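Local coordinates for DNA-binding protein reb1 (Schizosaccharomyces pombe, PDB 5EYB) that binds specific DNA sites in the rRNA enhancer and promoter and upstream of RNA polymerase II genes, and takes part in terminating RNA polymerase I transcription, at residues 16-21 / 65-70; 72-77 / 86-91; 35-40 / 78-83. One frame throughout, in Å; residues are numbered along the deposited sequence. Where two conformers were deposited one is given.

All three contacts lie near the N-terminal end of the chain, around the first Myb-associated domain, and all use helix 69-79 or its ends. Following the chain, helix 16-32 opens interaction 1 and the start of helix 37-43 opens interaction 3. Interaction 1 closes first, at 65-70, while the loop of interaction 3 is still open; that one closes at 78-83, so the two cross. Interaction 2 begins at 72-77, after interaction 1 has closed, and ends at 86-91, crossing interaction 3. Helix 69-79 is thereby tied to helix 16-32, to helix 37-43 and to the loop that follows helix 69-79 itself, while also meeting DNA.

Interaction 1. Residues 16-21 / 65-70; sequences AEHWDY and PSFTRR. With nucleotides of chain B; nucleotides of chain C.
His18 and Phe67 carry this contact alone, as an offset edge-to-face pair with ring centroids 5.2 Å apart and planes at 86°. Phe67 presents its CE2 corner over one face of the imidazole, and Phe67 CE2 comes 3.5 Å from His18 CE1. His18 reaches this position from the first turn of its helix with CG beside the backbone N (chi1 -67°), while its ND1 is hydrogen-bonded to the backbone N of Thr15, which would limit the rotation of the ring. The next residue, Trp19, points elsewhere and lays its ring against His75; Tyr21, further on, packs on Leu59 and Leu60 of helix 51-63.

Across from His18, Phe67 leads straight into the DNA contacts. Thr68 is the N-cap residue, but its hydroxyl turns to the phosphate of DT18 of chain B: Thr68 OG1 donates to OP2 at 2.7 Å, and Thr68 N to the same oxygen at 3.0 Å. The start of the helix dipole probably adds to the attraction. Arg69, extended from CG to NE, gives NE to OP2 of DG6 of chain C at 2.8 Å.

The contact thus sets the N-terminal end of helix 16-32 beside the loop entering helix 69-79. Trp14 meets both rings, and Phe67 also leans on Ile72 of helix 69-79.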
# COMPACT_ATOMS: atom_id res chain seq x y z
N ALA A 16 -20.54 4.75 4.37
CA ALA A 16 -21.45 4.95 5.49
C ALA A 16 -22.52 3.87 5.53
O ALA A 16 -23.00 3.49 6.60
CB ALA A 16 -22.10 6.33 5.41
N GLU A 17 -22.90 3.38 4.36
CA GLU A 17 -23.93 2.35 4.26
C GLU A 17 -23.45 1.05 4.89
O GLU A 17 -24.21 0.37 5.59
CB GLU A 17 -24.31 2.11 2.79
N HIS A 18 -22.18 0.72 4.66
CA HIS A 18 -21.60 -0.51 5.19
C HIS A 18 -21.54 -0.50 6.71
O HIS A 18 -21.69 -1.54 7.35
CB HIS A 18 -20.20 -0.71 4.62
CG HIS A 18 -20.19 -1.00 3.15
ND1 HIS A 18 -19.18 -0.60 2.31
CD2 HIS A 18 -21.09 -1.65 2.37
CE1 HIS A 18 -19.44 -1.00 1.08
NE2 HIS A 18 -20.60 -1.63 1.09
N TRP A 19 -21.32 0.67 7.30
CA TRP A 19 -21.34 0.80 8.75
C TRP A 19 -22.75 0.66 9.28
O TRP A 19 -22.98 0.01 10.30
CB TRP A 19 -20.75 2.14 9.18
CG TRP A 19 -19.25 2.20 9.14
CD1 TRP A 19 -18.48 2.93 8.29
CD2 TRP A 19 -18.34 1.48 9.99
NE1 TRP A 19 -17.15 2.72 8.56
CE2 TRP A 19 -17.04 1.84 9.59
CE3 TRP A 19 -18.51 0.58 11.04
CZ2 TRP A 19 -15.90 1.32 10.22
CZ3 TRP A 19 -17.38 0.06 11.66
CH2 TRP A 19 -16.09 0.44 11.24
N ASP A 20 -23.71 1.26 8.57
CA ASP A 20 -25.11 1.20 8.98
C ASP A 20 -25.63 -0.23 8.89
O ASP A 20 -26.44 -0.65 9.72
CB ASP A 20 -25.96 2.13 8.11
CG ASP A 20 -25.75 3.59 8.44
OD1 ASP A 20 -25.36 3.89 9.59
OD2 ASP A 20 -25.96 4.44 7.55
N TYR A 21 -25.17 -0.97 7.89
CA TYR A 21 -25.56 -2.37 7.75
C TYR A 21 -25.02 -3.20 8.90
O TYR A 21 -25.74 -4.02 9.48
CB TYR A 21 -25.06 -2.93 6.42
CG TYR A 21 -25.33 -4.41 6.26
CD1 TYR A 21 -26.60 -4.88 5.99
CD2 TYR A 21 -24.30 -5.34 6.40
CE1 TYR A 21 -26.85 -6.24 5.86
CE2 TYR A 21 -24.54 -6.70 6.27
CZ TYR A 21 -25.82 -7.14 5.99
OH TYR A 21 -26.07 -8.48 5.86
N PRO A 65 -19.64 -9.07 -0.18
CA PRO A 65 -18.65 -9.73 -1.05
C PRO A 65 -17.50 -8.82 -1.45
O PRO A 65 -16.46 -9.31 -1.90
CB PRO A 65 -19.48 -10.13 -2.28
CG PRO A 65 -20.91 -10.00 -1.87
CD PRO A 65 -20.93 -8.91 -0.86
N SER A 66 -17.68 -7.52 -1.29
CA SER A 66 -16.68 -6.55 -1.70
C SER A 66 -15.47 -6.55 -0.77
O SER A 66 -14.48 -5.87 -1.02
CB SER A 66 -17.30 -5.15 -1.77
OG SER A 66 -18.47 -5.16 -2.55
N PHE A 67 -15.57 -7.31 0.32
CA PHE A 67 -14.52 -7.32 1.33
C PHE A 67 -14.18 -8.72 1.81
O PHE A 67 -14.99 -9.64 1.71
CB PHE A 67 -14.94 -6.44 2.51
CG PHE A 67 -15.30 -5.04 2.12
CD1 PHE A 67 -14.32 -4.11 1.82
CD2 PHE A 67 -16.63 -4.66 2.04
CE1 PHE A 67 -14.65 -2.83 1.45
CE2 PHE A 67 -16.97 -3.37 1.67
CZ PHE A 67 -15.98 -2.46 1.37
N THR A 68 -12.96 -8.88 2.33
CA THR A 68 -12.50 -10.16 2.86
C THR A 68 -13.04 -10.36 4.27
O THR A 68 -13.51 -9.42 4.91
CB THR A 68 -10.96 -10.24 2.88
OG1 THR A 68 -10.44 -9.58 1.72
CG2 THR A 68 -10.48 -11.69 2.88
N ARG A 69 -12.98 -11.59 4.76
CA ARG A 69 -13.33 -11.87 6.14
C ARG A 69 -12.41 -11.12 7.10
O ARG A 69 -12.86 -10.60 8.13
CB ARG A 69 -13.27 -13.37 6.41
CG ARG A 69 -13.59 -13.77 7.84
CD ARG A 69 -13.32 -15.24 8.06
NE ARG A 69 -13.60 -15.64 9.44
CZ ARG A 69 -14.78 -16.09 9.86
NH1 ARG A 69 -15.79 -16.20 9.00
NH2 ARG A 69 -14.95 -16.43 11.13
N ARG A 70 -11.13 -11.05 6.76
CA ARG A 70 -10.13 -10.38 7.60
C ARG A 70 -10.48 -8.91 7.80
O ARG A 70 -10.38 -8.40 8.92
CB ARG A 70 -8.73 -10.52 6.98
CG ARG A 70 -7.62 -9.68 7.64
CD ARG A 70 -7.45 -9.97 9.13
NE ARG A 70 -6.29 -9.29 9.70
CZ ARG A 70 -6.04 -9.18 11.01
NH1 ARG A 70 -6.88 -9.71 11.89
NH2 ARG A 70 -4.96 -8.55 11.44
P DT B 18 -10.56 -6.46 0.61
OP1 DT B 18 -11.70 -6.59 -0.34
OP2 DT B 18 -10.72 -6.91 1.99
O5' DT B 18 -9.29 -7.22 0.03
C5' DT B 18 -8.50 -6.61 -0.97
C4' DT B 18 -7.35 -7.50 -1.36
O4' DT B 18 -6.16 -7.14 -0.61
C3' DT B 18 -7.58 -8.99 -1.11
O3' DT B 18 -7.17 -9.72 -2.24
C2' DT B 18 -6.68 -9.28 0.10
C1' DT B 18 -5.54 -8.31 -0.14
N1 DT B 18 -4.78 -7.98 1.09
C2 DT B 18 -3.40 -7.94 1.03
O2 DT B 18 -2.76 -8.16 0.01
N3 DT B 18 -2.79 -7.62 2.21
C4 DT B 18 -3.40 -7.36 3.43
O4 DT B 18 -2.77 -7.08 4.44
C5 DT B 18 -4.85 -7.42 3.41
C7 DT B 18 -5.62 -7.14 4.67
C6 DT B 18 -5.45 -7.72 2.26
P DG C 6 -11.01 -16.28 11.93
OP1 DG C 6 -12.08 -15.93 12.88
OP2 DG C 6 -11.04 -15.70 10.56
O5' DG C 6 -9.60 -15.92 12.59
C5' DG C 6 -9.14 -16.68 13.70
C4' DG C 6 -7.62 -16.79 13.69
O4' DG C 6 -7.19 -17.65 12.60
C3' DG C 6 -6.87 -15.47 13.53
O3' DG C 6 -5.81 -15.40 14.48
C2' DG C 6 -6.33 -15.54 12.10
C1' DG C 6 -6.11 -17.04 11.94
N9 DG C 6 -6.11 -17.48 10.55
C8 DG C 6 -7.18 -17.54 9.69
N7 DG C 6 -6.88 -17.98 8.51
C5 DG C 6 -5.51 -18.25 8.58
C6 DG C 6 -4.63 -18.75 7.60
O6 DG C 6 -4.87 -19.08 6.44
N1 DG C 6 -3.33 -18.87 8.10
C2 DG C 6 -2.94 -18.53 9.37
N2 DG C 6 -1.64 -18.71 9.67
N3 DG C 6 -3.76 -18.06 10.30
C4 DG C 6 -5.03 -17.94 9.83

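Interaction 2. Residues 72-77 / 86-91; sequences ILRHLR and EKYSRK. With nucleotides of chain B.
Tyr88 lays its ring against the side chain of Arg74, and this pair buries most of the surface. Arg74 CD sits over one face of the phenol, 3.8 Å from the ring centroid and 21° off the normal, a CH-pi contact. With the chain extended from CG to NE, Arg74 runs on past the rim of the ring, and its guanidinium lies tilted 29° from the ring plane with Tyr88 OH over one of its faces. The 3.1 Å between Arg74 NH1 and Tyr88 OH is a packing approach over that face; its angle is poor for a hydrogen bond. On the opposite face of the phenol lies Lys87 CG, so the ring is held between two basic side chains. Lys87 NZ makes a weak bond to OP2 of DA16 of chain B, and C2' of that nucleotide lies at the edge of the phenol.

The third partner, His75, has Tyr88 O over the centre of its ring face, while the ring edge is turned to the DNA: His75 NE2 donates to OP1 of DA17 of chain B at 3.1 Å, somewhat bent at 139°. The guanidinium edge of Arg74 faces N7 of DA17 of chain B without bonding to it, and Arg74 also packs on a thymine base, so it lies beside the bases.

Tyr88 belongs to a short 3-10 turn in the loop between helices 69-79 and 101-116, which folds back along the DNA-facing side of helix 69-79. Trp19 of helix 16-32 packs on Arg90, joining that helix to the same place.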
# COMPACT_ATOMS: atom_id res chain seq x y z
N ILE A 72 -13.48 -7.48 7.25
CA ILE A 72 -14.79 -7.36 7.87
C ILE A 72 -14.65 -7.48 9.38
O ILE A 72 -15.27 -6.73 10.13
CB ILE A 72 -15.79 -8.42 7.34
CG1 ILE A 72 -16.21 -8.09 5.91
CG2 ILE A 72 -17.02 -8.47 8.22
CD1 ILE A 72 -17.14 -9.11 5.30
N LEU A 73 -13.82 -8.42 9.81
CA LEU A 73 -13.56 -8.61 11.23
C LEU A 73 -12.87 -7.40 11.84
O LEU A 73 -13.16 -7.01 12.97
CB LEU A 73 -12.72 -9.86 11.47
CG LEU A 73 -13.42 -11.20 11.27
CD1 LEU A 73 -12.49 -12.34 11.65
CD2 LEU A 73 -14.71 -11.26 12.08
N ARG A 74 -11.95 -6.80 11.08
CA ARG A 74 -11.23 -5.62 11.54
C ARG A 74 -12.20 -4.47 11.81
O ARG A 74 -12.10 -3.79 12.83
CB ARG A 74 -10.18 -5.19 10.52
CG ARG A 74 -8.91 -6.01 10.54
CD ARG A 74 -7.94 -5.52 9.47
NE ARG A 74 -6.73 -6.32 9.39
CZ ARG A 74 -5.72 -6.07 8.56
NH1 ARG A 74 -5.79 -5.05 7.73
NH2 ARG A 74 -4.65 -6.85 8.56
N HIS A 75 -13.13 -4.26 10.91
CA HIS A 75 -14.20 -3.31 11.12
C HIS A 75 -15.14 -3.70 12.22
O HIS A 75 -15.63 -2.86 12.92
CB HIS A 75 -14.97 -3.05 9.83
CG HIS A 75 -14.18 -2.30 8.82
ND1 HIS A 75 -14.65 -1.17 8.21
CD2 HIS A 75 -12.95 -2.51 8.33
CE1 HIS A 75 -13.74 -0.72 7.38
NE2 HIS A 75 -12.70 -1.51 7.43
N LEU A 76 -15.46 -4.97 12.33
CA LEU A 76 -16.35 -5.41 13.38
C LEU A 76 -15.76 -5.23 14.76
O LEU A 76 -16.41 -4.78 15.67
CB LEU A 76 -16.70 -6.87 13.17
CG LEU A 76 -17.54 -7.52 14.25
CD1 LEU A 76 -18.81 -6.75 14.39
CD2 LEU A 76 -17.84 -8.94 13.87
N ARG A 77 -14.50 -5.58 14.91
CA ARG A 77 -13.78 -5.42 16.16
C ARG A 77 -13.56 -3.98 16.52
O ARG A 77 -13.39 -3.67 17.66
CB ARG A 77 -12.49 -6.22 16.18
CG ARG A 77 -12.73 -7.71 16.21
CD ARG A 77 -11.49 -8.49 16.54
NE ARG A 77 -11.84 -9.82 16.98
CZ ARG A 77 -11.63 -10.89 16.25
NH1 ARG A 77 -11.06 -10.78 15.08
NH2 ARG A 77 -11.97 -12.07 16.69
N GLU A 86 -8.16 0.60 16.26
CA GLU A 86 -8.64 1.97 16.19
C GLU A 86 -8.60 2.53 14.77
O GLU A 86 -9.47 3.30 14.38
CB GLU A 86 -7.82 2.87 17.13
CG GLU A 86 -8.10 2.66 18.62
CD GLU A 86 -7.27 1.53 19.22
OE1 GLU A 86 -6.40 0.99 18.50
OE2 GLU A 86 -7.49 1.20 20.40
N LYS A 87 -7.60 2.13 14.00
CA LYS A 87 -7.42 2.66 12.64
C LYS A 87 -8.52 2.22 11.68
O LYS A 87 -8.68 2.80 10.61
CB LYS A 87 -6.04 2.25 12.09
CG LYS A 87 -5.84 0.75 11.94
CD LYS A 87 -4.37 0.41 11.77
CE LYS A 87 -3.75 1.18 10.61
NZ LYS A 87 -2.28 0.92 10.50
N TYR A 88 -9.28 1.19 12.05
CA TYR A 88 -10.33 0.68 11.19
C TYR A 88 -11.70 1.19 11.63
O TYR A 88 -12.73 0.81 11.07
CB TYR A 88 -10.31 -0.85 11.16
CG TYR A 88 -8.94 -1.42 10.84
CD1 TYR A 88 -8.39 -1.28 9.57
CD2 TYR A 88 -8.21 -2.09 11.81
CE1 TYR A 88 -7.14 -1.79 9.28
CE2 TYR A 88 -6.96 -2.61 11.52
CZ TYR A 88 -6.43 -2.45 10.26
OH TYR A 88 -5.18 -2.97 9.97
N SER A 89 -11.70 2.05 12.64
CA SER A 89 -12.93 2.60 13.21
C SER A 89 -13.62 3.57 12.26
O SER A 89 -13.01 4.09 11.33
CB SER A 89 -12.64 3.30 14.54
OG SER A 89 -11.74 4.38 14.35
N ARG A 90 -14.89 3.83 12.53
CA ARG A 90 -15.68 4.74 11.71
C ARG A 90 -15.27 6.20 11.92
O ARG A 90 -15.10 6.66 13.05
CB ARG A 90 -17.17 4.57 12.02
CG ARG A 90 -18.07 5.60 11.39
CD ARG A 90 -19.52 5.25 11.61
NE ARG A 90 -20.42 6.24 11.03
CZ ARG A 90 -21.73 6.09 10.92
NH1 ARG A 90 -22.31 4.97 11.34
NH2 ARG A 90 -22.47 7.05 10.38
N LYS A 91 -15.11 6.92 10.81
CA LYS A 91 -14.79 8.34 10.84
C LYS A 91 -15.87 9.14 10.13
O LYS A 91 -16.19 8.87 8.98
CB LYS A 91 -13.42 8.60 10.20
CG LYS A 91 -12.23 8.21 11.06
CD LYS A 91 -11.86 9.34 12.01
CE LYS A 91 -11.55 10.62 11.24
NZ LYS A 91 -11.22 11.75 12.15
P DA B 17 -9.81 -1.32 4.95
OP1 DA B 17 -11.25 -1.02 4.77
OP2 DA B 17 -9.33 -1.95 6.20
O5' DA B 17 -9.34 -2.22 3.72
C5' DA B 17 -9.65 -1.82 2.41
C4' DA B 17 -9.20 -2.86 1.41
O4' DA B 17 -7.75 -2.85 1.32
C3' DA B 17 -9.60 -4.29 1.75
O3' DA B 17 -10.10 -4.92 0.59
C2' DA B 17 -8.30 -4.94 2.24
C1' DA B 17 -7.25 -4.16 1.46
N9 DA B 17 -5.96 -4.07 2.13
C8 DA B 17 -5.72 -3.76 3.45
N7 DA B 17 -4.45 -3.74 3.77
C5 DA B 17 -3.80 -4.04 2.58
C6 DA B 17 -2.44 -4.18 2.25
N6 DA B 17 -1.44 -4.01 3.13
N1 DA B 17 -2.13 -4.49 0.98
C2 DA B 17 -3.13 -4.65 0.10
N3 DA B 17 -4.45 -4.55 0.29
C4 DA B 17 -4.72 -4.24 1.57
P DA B 16 -4.09 2.51 6.98
OP1 DA B 16 -4.47 3.56 7.96
OP2 DA B 16 -3.03 1.54 7.32
O5' DA B 16 -5.40 1.71 6.56
C5' DA B 16 -6.52 2.42 6.08
C4' DA B 16 -7.26 1.64 5.01
O4' DA B 16 -6.37 1.36 3.90
C3' DA B 16 -7.82 0.29 5.44
O3' DA B 16 -9.00 0.05 4.72
C2' DA B 16 -6.71 -0.68 5.03
C1' DA B 16 -6.19 -0.03 3.75
N9 DA B 16 -4.78 -0.28 3.51
C8 DA B 16 -3.76 -0.14 4.41
N7 DA B 16 -2.58 -0.41 3.91
C5 DA B 16 -2.84 -0.74 2.59
C6 DA B 16 -2.01 -1.12 1.52
N6 DA B 16 -0.68 -1.24 1.64
N1 DA B 16 -2.59 -1.37 0.33
C2 DA B 16 -3.92 -1.26 0.22
N3 DA B 16 -4.80 -0.90 1.15
C4 DA B 16 -4.20 -0.65 2.32

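Interaction 3. Residues 35-40 / 78-83; sequences LDHTQV and ALYNIP
Tyr80 reaches from the end of helix 69-79 to the first turn of helix 37-43, where His37 and Val40 receive its ring. The first residue to leave helical geometry, it has CG beside the backbone N (chi1 -66°), which sends the phenol toward the other segment. Its ring edge is turned to the face of His37 in an edge-to-face pair, centroids 5.6 Å apart and planes at 80°. His37 CG likewise sits beside its own backbone N, anti to the carbonyl carbon (chi1 -79°), and this turns the imidazole face to Tyr80. The CE1 side of the phenol edge also faces the backbone carbonyl of His37, whose O lies near the ring plane. Tyr80 OH stands 3.6 Å from His37 ND1, obliquely to the imidazole.

Val40, one turn further along the helix, offers its CG1 branch. That methyl is the one trans to the backbone N, and it touches the hydroxyl-bearing end of the phenol, with Val40 CG1 to Tyr80 CZ at 3.4 Å.

The helix start that presents these two residues is fastened by Asp36, its N-cap. Asp36 OD1 accepts from His37 N at 2.6 Å and Asp36 OD2 from Thr38 OG1 at 3.0 Å, each donor coming from above the carboxylate plane. Gln39 OE1 in turn accepts from Asp36 N at 2.8 Å, tying the N-cap residue to the first turn. Met26 and Phe29 of helix 16-32 also touch the pair, on Tyr80 and Val40 respectively.

This is internal packing of the first Myb-associated domain; the nearest atoms of contact and DNA are about 9 Å apart. No hydrogen bond links the two segments. Attachment here rests mainly on the packing of buried Val40 and Tyr80, with the exposed His37 at its margin, while the polar bonding stays within the helix start and orders it.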
# COMPACT_ATOMS: atom_id res chain seq x y z
N LEU A 35 -28.58 -10.88 23.94
CA LEU A 35 -27.24 -10.50 24.38
C LEU A 35 -27.10 -8.98 24.44
O LEU A 35 -27.88 -8.25 23.85
CB LEU A 35 -26.18 -11.09 23.46
CG LEU A 35 -26.05 -12.61 23.50
CD1 LEU A 35 -25.15 -13.11 22.37
CD2 LEU A 35 -25.50 -13.05 24.85
N ASP A 36 -26.08 -8.53 25.16
CA ASP A 36 -25.78 -7.11 25.26
C ASP A 36 -24.55 -6.80 24.42
O ASP A 36 -23.77 -7.70 24.10
CB ASP A 36 -25.57 -6.70 26.72
CG ASP A 36 -25.34 -5.21 26.88
OD1 ASP A 36 -25.75 -4.43 25.99
OD2 ASP A 36 -24.75 -4.81 27.90
N HIS A 37 -24.37 -5.53 24.06
CA HIS A 37 -23.21 -5.11 23.29
C HIS A 37 -21.90 -5.34 24.05
O HIS A 37 -20.84 -5.45 23.45
CB HIS A 37 -23.34 -3.63 22.91
CG HIS A 37 -24.24 -3.39 21.74
ND1 HIS A 37 -24.78 -4.42 21.00
CD2 HIS A 37 -24.68 -2.24 21.17
CE1 HIS A 37 -25.53 -3.91 20.03
NE2 HIS A 37 -25.48 -2.59 20.12
N THR A 38 -21.99 -5.42 25.38
CA THR A 38 -20.82 -5.71 26.19
C THR A 38 -20.42 -7.18 26.05
O THR A 38 -19.23 -7.51 26.07
CB THR A 38 -21.06 -5.39 27.67
OG1 THR A 38 -22.09 -6.24 28.19
CG2 THR A 38 -21.47 -3.93 27.84
N GLN A 39 -21.41 -8.05 25.92
CA GLN A 39 -21.17 -9.48 25.80
C GLN A 39 -20.53 -9.82 24.46
O GLN A 39 -19.69 -10.71 24.37
CB GLN A 39 -22.46 -10.27 25.97
CG GLN A 39 -23.08 -10.14 27.35
CD GLN A 39 -24.40 -10.86 27.46
OE1 GLN A 39 -25.46 -10.29 27.20
NE2 GLN A 39 -24.35 -12.13 27.85
N VAL A 40 -20.93 -9.09 23.42
CA VAL A 40 -20.36 -9.27 22.09
C VAL A 40 -18.93 -8.76 22.06
O VAL A 40 -18.04 -9.39 21.48
CB VAL A 40 -21.20 -8.55 21.02
CG1 VAL A 40 -20.52 -8.64 19.66
CG2 VAL A 40 -22.60 -9.15 20.95
N ALA A 78 -13.41 -3.14 15.52
CA ALA A 78 -13.37 -1.70 15.69
C ALA A 78 -14.68 -1.07 16.14
O ALA A 78 -14.67 -0.06 16.80
CB ALA A 78 -12.88 -1.03 14.43
N LEU A 79 -15.80 -1.65 15.75
CA LEU A 79 -17.11 -1.11 16.08
C LEU A 79 -17.47 -1.10 17.56
O LEU A 79 -17.92 -0.11 18.10
CB LEU A 79 -18.14 -1.95 15.35
CG LEU A 79 -19.44 -1.34 14.88
CD1 LEU A 79 -20.54 -2.25 15.33
CD2 LEU A 79 -19.63 0.05 15.42
N TYR A 80 -17.22 -2.23 18.22
CA TYR A 80 -17.10 -2.36 19.66
C TYR A 80 -15.71 -1.97 19.62
O TYR A 80 -15.18 -2.12 18.57
CB TYR A 80 -17.16 -3.82 20.02
CG TYR A 80 -18.49 -4.38 19.72
CD1 TYR A 80 -19.41 -4.54 20.70
CD2 TYR A 80 -18.84 -4.68 18.45
CE1 TYR A 80 -20.65 -5.03 20.43
CE2 TYR A 80 -20.08 -5.16 18.16
CZ TYR A 80 -20.97 -5.33 19.17
OH TYR A 80 -22.21 -5.80 18.92
N ASN A 81 -15.11 -1.45 20.68
CA ASN A 81 -13.75 -0.97 20.53
C ASN A 81 -12.80 -1.98 21.09
O ASN A 81 -12.81 -2.25 22.26
CB ASN A 81 -13.63 0.39 21.16
CG ASN A 81 -14.81 1.26 20.81
OD1 ASN A 81 -14.70 2.20 20.03
ND2 ASN A 81 -15.96 0.92 21.36
N ILE A 82 -11.98 -2.54 20.23
CA ILE A 82 -11.00 -3.51 20.66
C ILE A 82 -9.67 -2.88 20.40
O ILE A 82 -9.40 -2.41 19.31
CB ILE A 82 -11.18 -4.86 19.95
CG1 ILE A 82 -12.22 -5.71 20.66
CG2 ILE A 82 -9.90 -5.68 19.96
CD1 ILE A 82 -13.41 -4.95 21.16
N PRO A 83 -8.81 -2.88 21.50
CA PRO A 83 -7.60 -2.10 21.28
C PRO A 83 -6.78 -2.65 20.16
O PRO A 83 -6.63 -3.84 20.00
CB PRO A 83 -6.85 -2.26 22.59
CG PRO A 83 -7.92 -2.34 23.59
CD PRO A 83 -8.74 -3.39 22.95